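Local coordinates for predicted component of a thermophile-specific DNA repair system, contains a RAMP domain (Methanopyrus kandleri, PDB 4N0L), which binds RNA as the Csm3 subunit of type III-A CRISPR systems, carries a zinc ion, and may also have the endonuclease activity generally assigned to its family, at residues Leu16-Arg21 with Tyr265-Phe270; Asp35-Arg40 with Gln255-Ser260; Gly45-Pro50 with Gly192-Val197; Asp186-Ala191 with Glu216-Gly221. One frame throughout, in Å; residues are numbered along the deposited sequence.

Interaction 1: Leu16-Arg21 with Tyr265-Phe270; sequences LRTGTR and YGRVEF
Arg-17 lies across Arg-267 and reaches Glu-269. Its backbone N donates to Arg-267 O at 2.8 Å, entering from above the carbonyl plane. From there the side chain runs outward: CB rests against Arg-267 CB at 3.9 Å, while CG and then CD run past the Glu-269 carboxylate, CD coming 3.3 Å from Glu-269 OE2. At chi3 (-71°) the chain bends, which folds the guanidinium back so that NH2 hangs 3.9 Å from Arg-267 CB, one face over that methylene. Glu-269 OE2 thus lies beside the CG and CD methylenes of Arg-17, whereas OE1 makes its salt bridge with Arg-271.

All this happens where strand 7-16 ends and its antiparallel neighbour 268-278 begins in the RRM-like RAMP fold: Leu-16 and Val-268 form a non-hydrogen-bonded pair, Leu-16 CD2 against Val-268 CG1. Beyond the Arg-17 bond, side-chain oxygens take over as acceptors of backbone N-H groups. Thr-18 OG1 accepts from Arg-267 N (3.1 Å), and Thr-20 CG2 packs on Gly-266 CA. Tyr-265, its CG anti to the backbone N (chi1 -173°), sends its ring obliquely past Thr-20 CB and CG2, and OH accepts from Arg-21 N at 2.9 Å, almost straight at 173° and near the ring plane.

Interaction 2: Asp35-Arg40 with Gln255-Ser260; sequences DNPVIR and QGIGHS
Asp-35 and His-259 meet through both backbone and side chain. Asp-35 N donates to His-259 O at 2.8 Å, and His-259 N returns a bond to Asp-35 O at 3.0 Å, a single antiparallel hydrogen-bonded bridge. Beside it, Asp-35 CB sits over one face of the imidazole, 3.9 Å from the ring centroid, in a CH-pi contact, with the carboxylate plane turned 71° from the ring. Pro-37 presses CG against Ile-257 O (3.4 Å) and Ile-257 CG1, while Val-38 CG2 meets Ile-257 CD1 at 3.8 Å. Gly-258 CA lies 3.3 Å from Asp-35 O in a CA-H...O contact.

A second layer fixes these groups. One water donates to both Asp-35 OD2 and Ile-257 O, joining the carboxylate to the other backbone. His-259 ND1 donates a hydrogen bond to Ser-260 O at 2.9 Å, a partner lying in the ring plane, which sets the rotation of the imidazole. Asn-36 OD1 accepts from Val-38 N in an Asx turn, and Asn-36 ND2 goes on to Gly-23 O and Arg-21 O. From helix 51-69, Ser-53 touches Pro-37 and Leu-54 touches Ile-257. This is an isolated beta bridge tying a loop to the short 258-259 strand that follows helix 238-255 in the RAMP domain.

Interaction 3: Gly45-Pro50 with Gly192-Val197; sequences GYPYVP and GEPTEV
Gly-45 O is gripped by two N-H donors from different parts of the chain: Val-197 N at 3.2 Å, rising above the carbonyl plane, and the NH1 of Arg-40 on the neighbouring strand. Gly-45 and Val-197 meet again where Gly-45 CA makes a CA-H...O contact of 3.2 Å with Val-197 O. Gly-45, with positive phi and no side chain, brings its backbone directly against that of Val-197.

Next along is Tyr-46, whose CG stands anti to the carbonyl carbon (chi1 -74°), and this carries the ring out along the 194-196 backbone. Pro-194 O lies at the ring edge, in its plane, 3.9 Å from Tyr-46 CE1. The CA of Glu-196 lies over one face, and Glu-196 CB comes 3.8 Å from Tyr-46 OH. On the helix 181-191 side the ring touches Val-184 and Phe-188. Further in, the rings of Pro-47 and Pro-194 pack obliquely, Pro-47 CD to Pro-194 CG at 3.5 Å, next to Phe-188. Pro-194 follows a cis peptide bond, and Gly-192, two residues earlier, is the C-prime residue of the Schellman motif that ends helix 181-191.

Glu-196 and Val-197 are poorly ordered, and just one backbone hydrogen bond spans the two segments. The chemistry is consistent with an apolar seam at the two prolines and a probably more mobile margin around residues 196-197.

Interaction 4: Asp186-Ala191 with Glu216-Gly221; sequences DVFERA and ERVPKG
Phe-188 and Pro-219 set their side chains at about a right angle, the proline ring directed at one corner of the phenyl. Pro-219 CD comes to 3.7 Å from Phe-188 CE1 and 3.8 Å from Phe-188 CD1. Val-218 takes up the rim next to it: its CG1 lies at the ring edge, near the plane, 4.1 Å from Phe-188 CE1. The phenyl is put there by a chi1 of -76°, which swings CG beside the backbone N and leans the ring from the helix toward the 218-219 backbone.

Pro-219 is met by two more side chains of the same helix. Val-187 comes at it obliquely, CG1 to Pro-219 CB at 4.0 Å, while its other methyl, CG2, sits 4.0 Å from Gly-221 O. One turn further on, Ala-191 CB touches Pro-219 CG at 3.8 Å. The proline ring is thus met by carbons of residues 187, 188 and 191, a spacing that places all three on one side of helix 181-191.

No hydrogen bond crosses between these segments; the contact is apolar packing. Phe-188 also touches Pro-47 and Pro-194, and Val-218 in turn rests on Thr-20 and Pro-47. In this part of the RAMP domain, helix 181-191 packs on the end of the short strand 217-218 and on the loop that leads into strand 223-231 of the RRM-like sheet.

How the interactions relate
From the N terminus, the chain leaves strand 7-16 into 16-21, which meets 265-270 and closes the longest loop, interaction 1. Within that loop, 35-40 pairs with 255-260, so interaction 2 nests inside interaction 1 and brings in the end of helix 238-255. Interactions 3 and 4 both fall within interaction 2, and they cross each other: 45-50, 186-191, 192-197 and 216-221 alternate. Short two-stranded sheets join neighbours, 20-21 with 217-218 between interactions 1 and 4, and 39-40 with 47-48 between 2 and 3. Glu-193 and Thr-195 bond to Arg-217 and Glu-216, linking 3 to 4. Together they tie helix 181-191 and the loops to one end of the main sheet.

Interaction 1: Leu16-Arg21 with Tyr265-Phe270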
loop_
_atom_site.group_PDB
_atom_site.type_symbol
_atom_site.label_atom_id
_atom_site.label_comp_id
_atom_site.label_asym_id
_atom_site.label_seq_id
_atom_site.Cartn_x
_atom_site.Cartn_y
_atom_site.Cartn_z
ATOM N N LEU A 16 4.582 -10.523 13.054
ATOM C CA LEU A 16 5.696 -11.194 12.393
ATOM C C LEU A 16 5.611 -12.706 12.573
ATOM O O LEU A 16 5.530 -13.198 13.697
ATOM C CB LEU A 16 7.033 -10.682 12.932
ATOM C CG LEU A 16 7.411 -9.246 12.568
ATOM C CD1 LEU A 16 8.263 -8.634 13.660
ATOM C CD2 LEU A 16 8.141 -9.202 11.234
ATOM N N ARG A 17 5.630 -13.441 11.464
ATOM C CA ARG A 17 5.671 -14.899 11.517
ATOM C C ARG A 17 7.103 -15.370 11.728
ATOM O O ARG A 17 7.337 -16.482 12.198
ATOM C CB ARG A 17 5.085 -15.521 10.246
ATOM C CG ARG A 17 3.722 -14.983 9.853
ATOM C CD ARG A 17 2.937 -15.987 9.016
ATOM N NE ARG A 17 3.483 -16.144 7.670
ATOM C CZ ARG A 17 4.366 -17.075 7.322
ATOM N NH1 ARG A 17 4.804 -17.947 8.221
ATOM N NH2 ARG A 17 4.807 -17.139 6.073
ATOM N N THR A 18 8.060 -14.522 11.364
ATOM C CA THR A 18 9.469 -14.800 11.610
ATOM C C THR A 18 10.114 -13.621 12.321
ATOM O O THR A 18 9.676 -12.482 12.170
ATOM C CB THR A 18 10.247 -15.082 10.303
ATOM O OG1 THR A 18 10.152 -13.950 9.429
ATOM C CG2 THR A 18 9.694 -16.313 9.600
ATOM N N GLY A 19 11.160 -13.892 13.092
ATOM C CA GLY A 19 11.914 -12.824 13.717
ATOM C C GLY A 19 12.826 -12.169 12.700
ATOM O O GLY A 19 13.100 -12.747 11.648
ATOM N N THR A 20 13.296 -10.963 13.001
ATOM C CA THR A 20 14.190 -10.252 12.089
ATOM C C THR A 20 15.326 -9.552 12.820
ATOM O O THR A 20 15.242 -9.285 14.019
ATOM C CB THR A 20 13.447 -9.176 11.249
ATOM O OG1 THR A 20 12.974 -8.133 12.110
ATOM C CG2 THR A 20 12.277 -9.773 10.480
ATOM N N ARG A 21 16.389 -9.260 12.079
ATOM C CA ARG A 21 17.423 -8.341 12.541
ATOM C C ARG A 21 16.868 -6.918 12.564
ATOM O O ARG A 21 15.790 -6.657 12.030
ATOM C CB ARG A 21 18.660 -8.431 11.639
ATOM C CG ARG A 21 18.535 -7.635 10.339
ATOM C CD ARG A 21 19.874 -7.389 9.637
ATOM N NE ARG A 21 20.860 -6.736 10.494
ATOM C CZ ARG A 21 21.871 -7.357 11.093
ATOM N NH1 ARG A 21 22.042 -8.664 10.936
ATOM N NH2 ARG A 21 22.714 -6.670 11.851
ATOM N N TYR A 265 12.167 -11.512 3.057
ATOM C CA TYR A 265 12.677 -11.340 4.408
ATOM C C TYR A 265 11.652 -10.622 5.275
ATOM O O TYR A 265 11.111 -9.587 4.881
ATOM C CB TYR A 265 13.996 -10.565 4.384
ATOM C CG TYR A 265 14.687 -10.482 5.726
ATOM C CD1 TYR A 265 15.516 -11.506 6.162
ATOM C CD2 TYR A 265 14.515 -9.377 6.553
ATOM C CE1 TYR A 265 16.152 -11.437 7.387
ATOM C CE2 TYR A 265 15.146 -9.299 7.779
ATOM C CZ TYR A 265 15.963 -10.333 8.191
ATOM O OH TYR A 265 16.596 -10.263 9.411
ATOM N N GLY A 266 11.383 -11.178 6.452
ATOM C CA GLY A 266 10.400 -10.605 7.353
ATOM C C GLY A 266 8.984 -11.019 7.000
ATOM O O GLY A 266 8.239 -10.256 6.387
ATOM N N ARG A 267 8.612 -12.230 7.395
ATOM C CA ARG A 267 7.286 -12.758 7.099
ATOM C C ARG A 267 6.266 -12.117 8.036
ATOM O O ARG A 267 6.490 -12.045 9.245
ATOM C CB ARG A 267 7.265 -14.284 7.247
ATOM C CG ARG A 267 8.346 -15.018 6.448
ATOM C CD ARG A 267 8.222 -14.801 4.944
ATOM N NE ARG A 267 9.396 -15.295 4.227
ATOM C CZ ARG A 267 9.532 -15.282 2.904
ATOM N NH1 ARG A 267 8.562 -14.804 2.137
ATOM N NH2 ARG A 267 10.640 -15.752 2.346
ATOM N N VAL A 268 5.151 -11.644 7.487
ATOM C CA VAL A 268 4.186 -10.901 8.295
ATOM C C VAL A 268 2.737 -11.266 8.012
ATOM O O VAL A 268 2.403 -11.802 6.954
ATOM C CB VAL A 268 4.322 -9.365 8.096
ATOM C CG1 VAL A 268 5.688 -8.867 8.551
ATOM C CG2 VAL A 268 4.036 -8.980 6.645
ATOM N N GLU A 269 1.882 -10.965 8.982
ATOM C CA GLU A 269 0.442 -11.084 8.831
ATOM C C GLU A 269 -0.179 -9.716 9.054
ATOM O O GLU A 269 0.152 -9.037 10.027
ATOM C CB GLU A 269 -0.141 -12.074 9.837
ATOM C CG GLU A 269 0.386 -13.491 9.747
ATOM C CD GLU A 269 0.010 -14.314 10.970
ATOM O OE1 GLU A 269 -0.746 -13.799 11.823
ATOM O OE2 GLU A 269 0.473 -15.469 11.084
ATOM N N PHE A 270 -1.077 -9.307 8.168
ATOM C CA PHE A 270 -1.851 -8.098 8.410
ATOM C C PHE A 270 -3.199 -8.457 9.018
ATOM O O PHE A 270 -4.123 -8.860 8.313
ATOM C CB PHE A 270 -2.039 -7.300 7.118
ATOM C CG PHE A 270 -0.755 -6.776 6.544
ATOM C CD1 PHE A 270 -0.086 -7.472 5.550
ATOM C CD2 PHE A 270 -0.210 -5.587 7.008
ATOM C CE1 PHE A 270 1.099 -6.992 5.024
ATOM C CE2 PHE A 270 0.975 -5.099 6.488
ATOM C CZ PHE A 270 1.632 -5.803 5.493
#

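Interaction 2: Asp35-Arg40 with Gln255-Ser260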
loop_
_atom_site.group_PDB
_atom_site.type_symbol
_atom_site.label_atom_id
_atom_site.label_comp_id
_atom_site.label_asym_id
_atom_site.label_seq_id
_atom_site.Cartn_x
_atom_site.Cartn_y
_atom_site.Cartn_z
ATOM N N ASP A 35 17.552 -5.914 1.901
ATOM C CA ASP A 35 16.668 -4.783 2.158
ATOM C C ASP A 35 15.777 -5.089 3.365
ATOM O O ASP A 35 14.868 -5.914 3.274
ATOM C CB ASP A 35 15.814 -4.469 0.927
ATOM C CG ASP A 35 14.688 -3.490 1.225
ATOM O OD1 ASP A 35 14.898 -2.557 2.029
ATOM O OD2 ASP A 35 13.586 -3.660 0.658
ATOM N N ASN A 36 16.047 -4.443 4.496
ATOM C CA ASN A 36 15.268 -4.681 5.713
ATOM C C ASN A 36 14.643 -3.397 6.253
ATOM O O ASN A 36 15.349 -2.519 6.746
ATOM C CB ASN A 36 16.138 -5.334 6.792
ATOM C CG ASN A 36 15.378 -5.578 8.088
ATOM O OD1 ASN A 36 14.154 -5.714 8.091
ATOM N ND2 ASN A 36 16.108 -5.643 9.199
ATOM N N PRO A 37 13.307 -3.293 6.169
ATOM C CA PRO A 37 12.566 -2.092 6.569
ATOM C C PRO A 37 12.471 -1.917 8.082
ATOM O O PRO A 37 12.200 -0.811 8.554
ATOM C CB PRO A 37 11.179 -2.329 5.971
ATOM C CG PRO A 37 11.035 -3.812 5.971
ATOM C CD PRO A 37 12.409 -4.354 5.675
ATOM N N VAL A 38 12.696 -2.993 8.831
ATOM C CA VAL A 38 12.655 -2.924 10.286
ATOM C C VAL A 38 13.881 -2.181 10.796
ATOM O O VAL A 38 15.008 -2.658 10.670
ATOM C CB VAL A 38 12.596 -4.323 10.926
ATOM C CG1 VAL A 38 12.606 -4.211 12.443
ATOM C CG2 VAL A 38 11.360 -5.069 10.452
ATOM N N ILE A 39 13.660 -1.001 11.365
ATOM C CA ILE A 39 14.762 -0.153 11.806
ATOM C C ILE A 39 14.543 0.377 13.218
ATOM O O ILE A 39 13.446 0.285 13.765
ATOM C CB ILE A 39 14.973 1.043 10.851
ATOM C CG1 ILE A 39 13.725 1.928 10.819
ATOM C CG2 ILE A 39 15.310 0.562 9.448
ATOM C CD1 ILE A 39 13.932 3.243 10.090
ATOM N N ARG A 40 15.604 0.925 13.801
ATOM C CA ARG A 40 15.547 1.485 15.146
ATOM C C ARG A 40 14.945 2.885 15.137
ATOM O O ARG A 40 15.307 3.723 14.310
ATOM C CB ARG A 40 16.945 1.527 15.767
ATOM C CG ARG A 40 16.962 1.844 17.252
ATOM C CD ARG A 40 16.552 0.652 18.093
ATOM N NE ARG A 40 17.625 -0.332 18.210
ATOM C CZ ARG A 40 17.666 -1.285 19.135
ATOM N NH1 ARG A 40 16.698 -1.385 20.036
ATOM N NH2 ARG A 40 18.682 -2.137 19.164
ATOM N N GLN A 255 5.546 -12.525 0.343
ATOM C CA GLN A 255 6.916 -12.294 -0.104
ATOM C C GLN A 255 7.783 -11.534 0.903
ATOM O O GLN A 255 8.983 -11.373 0.687
ATOM C CB GLN A 255 6.898 -11.549 -1.444
ATOM C CG GLN A 255 6.462 -12.417 -2.622
ATOM C CD GLN A 255 6.256 -11.622 -3.899
ATOM O OE1 GLN A 255 5.124 -11.336 -4.292
ATOM N NE2 GLN A 255 7.354 -11.267 -4.560
ATOM N N GLY A 256 7.185 -11.065 1.995
ATOM C CA GLY A 256 7.940 -10.398 3.046
ATOM C C GLY A 256 7.928 -8.882 2.948
ATOM O O GLY A 256 7.846 -8.327 1.849
ATOM N N ILE A 257 8.016 -8.208 4.095
ATOM C CA ILE A 257 8.108 -6.748 4.121
ATOM C C ILE A 257 9.452 -6.276 3.586
ATOM O O ILE A 257 9.614 -5.112 3.220
ATOM C CB ILE A 257 7.915 -6.179 5.542
ATOM C CG1 ILE A 257 8.890 -6.848 6.514
ATOM C CG2 ILE A 257 6.487 -6.373 6.012
ATOM C CD1 ILE A 257 8.776 -6.343 7.937
ATOM N N GLY A 258 10.415 -7.189 3.557
ATOM C CA GLY A 258 11.727 -6.907 3.013
ATOM C C GLY A 258 12.179 -8.096 2.196
ATOM O O GLY A 258 11.392 -9.006 1.928
ATOM N N HIS A 259 13.448 -8.100 1.801
ATOM C CA HIS A 259 13.979 -9.204 1.015
ATOM C C HIS A 259 15.498 -9.242 1.066
ATOM O O HIS A 259 16.155 -8.216 1.243
ATOM C CB HIS A 259 13.515 -9.106 -0.443
ATOM C CG HIS A 259 14.035 -7.902 -1.163
ATOM N ND1 HIS A 259 15.265 -7.881 -1.786
ATOM C CD2 HIS A 259 13.497 -6.675 -1.356
ATOM C CE1 HIS A 259 15.460 -6.695 -2.334
ATOM N NE2 HIS A 259 14.402 -5.943 -2.087
ATOM N N SER A 260 16.047 -10.441 0.925
ATOM C CA SER A 260 17.470 -10.604 0.676
ATOM C C SER A 260 17.668 -10.706 -0.830
ATOM O O SER A 260 16.752 -10.417 -1.598
ATOM C CB SER A 260 18.021 -11.837 1.396
ATOM O OG SER A 260 17.366 -13.017 0.969
HETATM O O HOH W 1 11.271 -3.060 2.105
#

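Interaction 3: Gly45-Pro50 with Gly192-Val197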
loop_
_atom_site.group_PDB
_atom_site.type_symbol
_atom_site.label_atom_id
_atom_site.label_comp_id
_atom_site.label_asym_id
_atom_site.label_seq_id
_atom_site.Cartn_x
_atom_site.Cartn_y
_atom_site.Cartn_z
ATOM N N GLY A 45 13.445 4.329 20.796
ATOM C CA GLY A 45 14.534 3.398 21.022
ATOM C C GLY A 45 14.174 1.972 20.655
ATOM O O GLY A 45 14.984 1.058 20.800
ATOM N N TYR A 46 12.947 1.782 20.184
ATOM C CA TYR A 46 12.464 0.460 19.807
ATOM C C TYR A 46 12.388 0.316 18.291
ATOM O O TYR A 46 12.241 1.308 17.581
ATOM C CB TYR A 46 11.094 0.200 20.437
ATOM C CG TYR A 46 11.155 -0.088 21.918
ATOM C CD1 TYR A 46 11.648 -1.299 22.388
ATOM C CD2 TYR A 46 10.729 0.852 22.847
ATOM C CE1 TYR A 46 11.709 -1.569 23.743
ATOM C CE2 TYR A 46 10.787 0.592 24.205
ATOM C CZ TYR A 46 11.278 -0.620 24.645
ATOM O OH TYR A 46 11.337 -0.884 25.994
ATOM N N PRO A 47 12.491 -0.923 17.791
ATOM C CA PRO A 47 12.355 -1.149 16.351
ATOM C C PRO A 47 10.942 -0.855 15.873
ATOM O O PRO A 47 9.991 -0.992 16.643
ATOM C CB PRO A 47 12.692 -2.633 16.198
ATOM C CG PRO A 47 12.316 -3.224 17.511
ATOM C CD PRO A 47 12.714 -2.184 18.518
ATOM N N TYR A 48 10.810 -0.452 14.616
ATOM C CA TYR A 48 9.500 -0.166 14.053
ATOM C C TYR A 48 9.565 -0.239 12.538
ATOM O O TYR A 48 10.647 -0.343 11.961
ATOM C CB TYR A 48 9.000 1.210 14.512
ATOM C CG TYR A 48 9.566 2.388 13.745
ATOM C CD1 TYR A 48 8.736 3.213 12.998
ATOM C CD2 TYR A 48 10.927 2.673 13.766
ATOM C CE1 TYR A 48 9.240 4.292 12.296
ATOM C CE2 TYR A 48 11.442 3.752 13.063
ATOM C CZ TYR A 48 10.592 4.557 12.330
ATOM O OH TYR A 48 11.090 5.630 11.627
ATOM N N VAL A 49 8.404 -0.210 11.895
ATOM C CA VAL A 49 8.351 -0.208 10.441
ATOM C C VAL A 49 7.727 1.092 9.949
ATOM O O VAL A 49 6.533 1.324 10.151
ATOM C CB VAL A 49 7.551 -1.398 9.895
ATOM C CG1 VAL A 49 7.658 -1.447 8.379
ATOM C CG2 VAL A 49 8.053 -2.699 10.509
ATOM N N PRO A 50 8.540 1.953 9.318
ATOM C CA PRO A 50 8.060 3.224 8.765
ATOM C C PRO A 50 6.934 3.019 7.758
ATOM O O PRO A 50 6.958 2.050 6.997
ATOM C CB PRO A 50 9.302 3.803 8.081
ATOM C CG PRO A 50 10.455 3.159 8.778
ATOM C CD PRO A 50 9.992 1.783 9.147
ATOM N N GLY A 192 13.860 -10.977 26.264
ATOM C CA GLY A 192 14.937 -10.152 26.775
ATOM C C GLY A 192 15.542 -9.281 25.692
ATOM O O GLY A 192 16.670 -8.805 25.819
ATOM N N GLU A 193 14.778 -9.064 24.624
ATOM C CA GLU A 193 15.235 -8.261 23.495
ATOM C C GLU A 193 14.075 -7.905 22.567
ATOM O O GLU A 193 13.133 -8.684 22.415
ATOM C CB GLU A 193 16.317 -9.007 22.703
ATOM C CG GLU A 193 15.825 -10.275 22.015
ATOM C CD GLU A 193 16.828 -10.828 21.019
ATOM O OE1 GLU A 193 17.675 -10.049 20.532
ATOM O OE2 GLU A 193 16.770 -12.040 20.723
ATOM N N PRO A 194 14.130 -6.711 21.953
ATOM C CA PRO A 194 15.165 -5.698 22.176
ATOM C C PRO A 194 14.890 -4.859 23.422
ATOM O O PRO A 194 13.788 -4.917 23.967
ATOM C CB PRO A 194 15.082 -4.846 20.910
ATOM C CG PRO A 194 13.654 -4.915 20.541
ATOM C CD PRO A 194 13.233 -6.328 20.849
ATOM N N THR A 195 15.879 -4.087 23.860
ATOM C CA THR A 195 15.708 -3.215 25.015
ATOM C C THR A 195 15.582 -1.770 24.552
ATOM O O THR A 195 15.753 -1.472 23.369
ATOM C CB THR A 195 16.877 -3.339 26.011
ATOM O OG1 THR A 195 18.105 -2.990 25.361
ATOM C CG2 THR A 195 16.974 -4.764 26.542
ATOM N N GLU A 196 15.277 -0.874 25.485
ATOM C CA GLU A 196 15.133 0.536 25.153
ATOM C C GLU A 196 16.492 1.134 24.804
ATOM O O GLU A 196 17.352 1.300 25.669
ATOM C CB GLU A 196 14.488 1.291 26.316
ATOM C CG GLU A 196 13.963 2.670 25.959
ATOM C CD GLU A 196 13.072 3.246 27.042
ATOM O OE1 GLU A 196 13.608 3.749 28.052
ATOM O OE2 GLU A 196 11.834 3.190 26.885
ATOM N N VAL A 197 16.679 1.451 23.526
ATOM C CA VAL A 197 17.955 1.958 23.028
ATOM C C VAL A 197 17.719 3.248 22.244
ATOM O O VAL A 197 17.772 3.260 21.013
ATOM C CB VAL A 197 18.680 0.927 22.132
ATOM C CG1 VAL A 197 20.075 1.418 21.772
ATOM C CG2 VAL A 197 18.781 -0.413 22.840
#

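Interaction 4: Asp186-Ala191 with Glu216-Gly221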
loop_
_atom_site.group_PDB
_atom_site.type_symbol
_atom_site.label_atom_id
_atom_site.label_comp_id
_atom_site.label_asym_id
_atom_site.label_seq_id
_atom_site.Cartn_x
_atom_site.Cartn_y
_atom_site.Cartn_z
ATOM N N ASP A 186 5.299 -7.962 26.899
ATOM C CA ASP A 186 5.226 -9.421 26.911
ATOM C C ASP A 186 6.244 -10.067 25.970
ATOM O O ASP A 186 7.146 -10.769 26.423
ATOM C CB ASP A 186 3.808 -9.880 26.554
ATOM C CG ASP A 186 3.634 -11.385 26.651
ATOM O OD1 ASP A 186 2.640 -11.825 27.265
ATOM O OD2 ASP A 186 4.481 -12.128 26.109
ATOM N N VAL A 187 6.093 -9.840 24.667
ATOM C CA VAL A 187 6.943 -10.501 23.678
ATOM C C VAL A 187 8.414 -10.114 23.820
ATOM O O VAL A 187 9.290 -10.980 23.869
ATOM C CB VAL A 187 6.486 -10.183 22.244
ATOM C CG1 VAL A 187 7.392 -10.882 21.239
ATOM C CG2 VAL A 187 5.046 -10.615 22.043
ATOM N N PHE A 188 8.678 -8.814 23.892
ATOM C CA PHE A 188 10.042 -8.322 24.046
ATOM C C PHE A 188 10.613 -8.750 25.393
ATOM O O PHE A 188 11.788 -9.099 25.499
ATOM C CB PHE A 188 10.094 -6.797 23.916
ATOM C CG PHE A 188 9.968 -6.296 22.501
ATOM C CD1 PHE A 188 9.863 -7.180 21.438
ATOM C CD2 PHE A 188 9.955 -4.935 22.236
ATOM C CE1 PHE A 188 9.750 -6.718 20.142
ATOM C CE2 PHE A 188 9.840 -4.464 20.941
ATOM C CZ PHE A 188 9.737 -5.356 19.892
ATOM N N GLU A 189 9.771 -8.716 26.420
ATOM C CA GLU A 189 10.200 -9.036 27.773
ATOM C C GLU A 189 10.528 -10.524 27.921
ATOM O O GLU A 189 11.517 -10.887 28.557
ATOM C CB GLU A 189 9.125 -8.625 28.775
ATOM C CG GLU A 189 9.664 -8.256 30.142
ATOM C CD GLU A 189 10.591 -7.052 30.089
ATOM O OE1 GLU A 189 10.122 -5.953 29.723
ATOM O OE2 GLU A 189 11.787 -7.202 30.419
ATOM N N ARG A 190 9.696 -11.376 27.324
ATOM C CA ARG A 190 9.915 -12.823 27.345
ATOM C C ARG A 190 11.255 -13.208 26.733
ATOM O O ARG A 190 11.896 -14.161 27.174
ATOM C CB ARG A 190 8.797 -13.547 26.592
ATOM C CG ARG A 190 7.554 -13.875 27.406
ATOM C CD ARG A 190 6.632 -14.788 26.599
ATOM N NE ARG A 190 5.239 -14.716 27.039
ATOM C CZ ARG A 190 4.773 -15.285 28.147
ATOM N N ALA A 191 11.675 -12.457 25.721
ATOM C CA ALA A 191 12.882 -12.786 24.972
ATOM C C ALA A 191 14.101 -12.032 25.495
ATOM O O ALA A 191 15.239 -12.403 25.207
ATOM C CB ALA A 191 12.677 -12.491 23.492
ATOM N N GLU A 216 20.764 -7.078 18.725
ATOM C CA GLU A 216 19.400 -7.355 19.161
ATOM C C GLU A 216 18.489 -7.585 17.965
ATOM O O GLU A 216 18.684 -7.008 16.896
ATOM C CB GLU A 216 18.857 -6.213 20.020
ATOM C CG GLU A 216 19.452 -6.143 21.413
ATOM C CD GLU A 216 18.844 -5.048 22.263
ATOM O OE1 GLU A 216 18.009 -4.292 21.732
ATOM O OE2 GLU A 216 19.226 -4.915 23.447
ATOM N N ARG A 217 17.475 -8.412 18.174
ATOM C CA ARG A 217 16.571 -8.842 17.120
ATOM C C ARG A 217 15.123 -8.612 17.524
ATOM O O ARG A 217 14.828 -8.404 18.700
ATOM C CB ARG A 217 16.805 -10.316 16.818
ATOM C CG ARG A 217 18.138 -10.600 16.174
ATOM C CD ARG A 217 18.282 -12.078 15.914
ATOM N NE ARG A 217 17.324 -12.554 14.927
ATOM C CZ ARG A 217 17.498 -12.435 13.617
ATOM N NH1 ARG A 217 18.589 -11.841 13.149
ATOM N NH2 ARG A 217 16.583 -12.900 12.780
ATOM N N VAL A 218 14.224 -8.631 16.548
ATOM C CA VAL A 218 12.797 -8.557 16.834
ATOM C C VAL A 218 12.230 -9.975 16.846
ATOM O O VAL A 218 12.238 -10.649 15.820
ATOM C CB VAL A 218 12.049 -7.703 15.795
ATOM C CG1 VAL A 218 10.588 -7.561 16.178
ATOM C CG2 VAL A 218 12.701 -6.341 15.674
ATOM N N PRO A 219 11.751 -10.439 18.012
ATOM C CA PRO A 219 11.278 -11.825 18.142
ATOM C C PRO A 219 10.071 -12.132 17.267
ATOM O O PRO A 219 9.273 -11.244 16.969
ATOM C CB PRO A 219 10.900 -11.937 19.624
ATOM C CG PRO A 219 11.604 -10.811 20.298
ATOM C CD PRO A 219 11.698 -9.712 19.290
ATOM N N LYS A 220 9.954 -13.389 16.855
ATOM C CA LYS A 220 8.776 -13.861 16.141
ATOM C C LYS A 220 7.549 -13.701 17.038
ATOM O O LYS A 220 7.627 -13.930 18.242
ATOM C CB LYS A 220 8.970 -15.319 15.711
ATOM C CG LYS A 220 7.700 -16.121 15.536
ATOM C CD LYS A 220 8.017 -17.561 15.187
ATOM C CE LYS A 220 6.753 -18.394 15.107
ATOM N NZ LYS A 220 7.011 -19.739 14.524
ATOM N N GLY A 221 6.428 -13.287 16.458
ATOM C CA GLY A 221 5.219 -13.060 17.228
ATOM C C GLY A 221 5.045 -11.612 17.645
ATOM O O GLY A 221 4.007 -11.237 18.195
#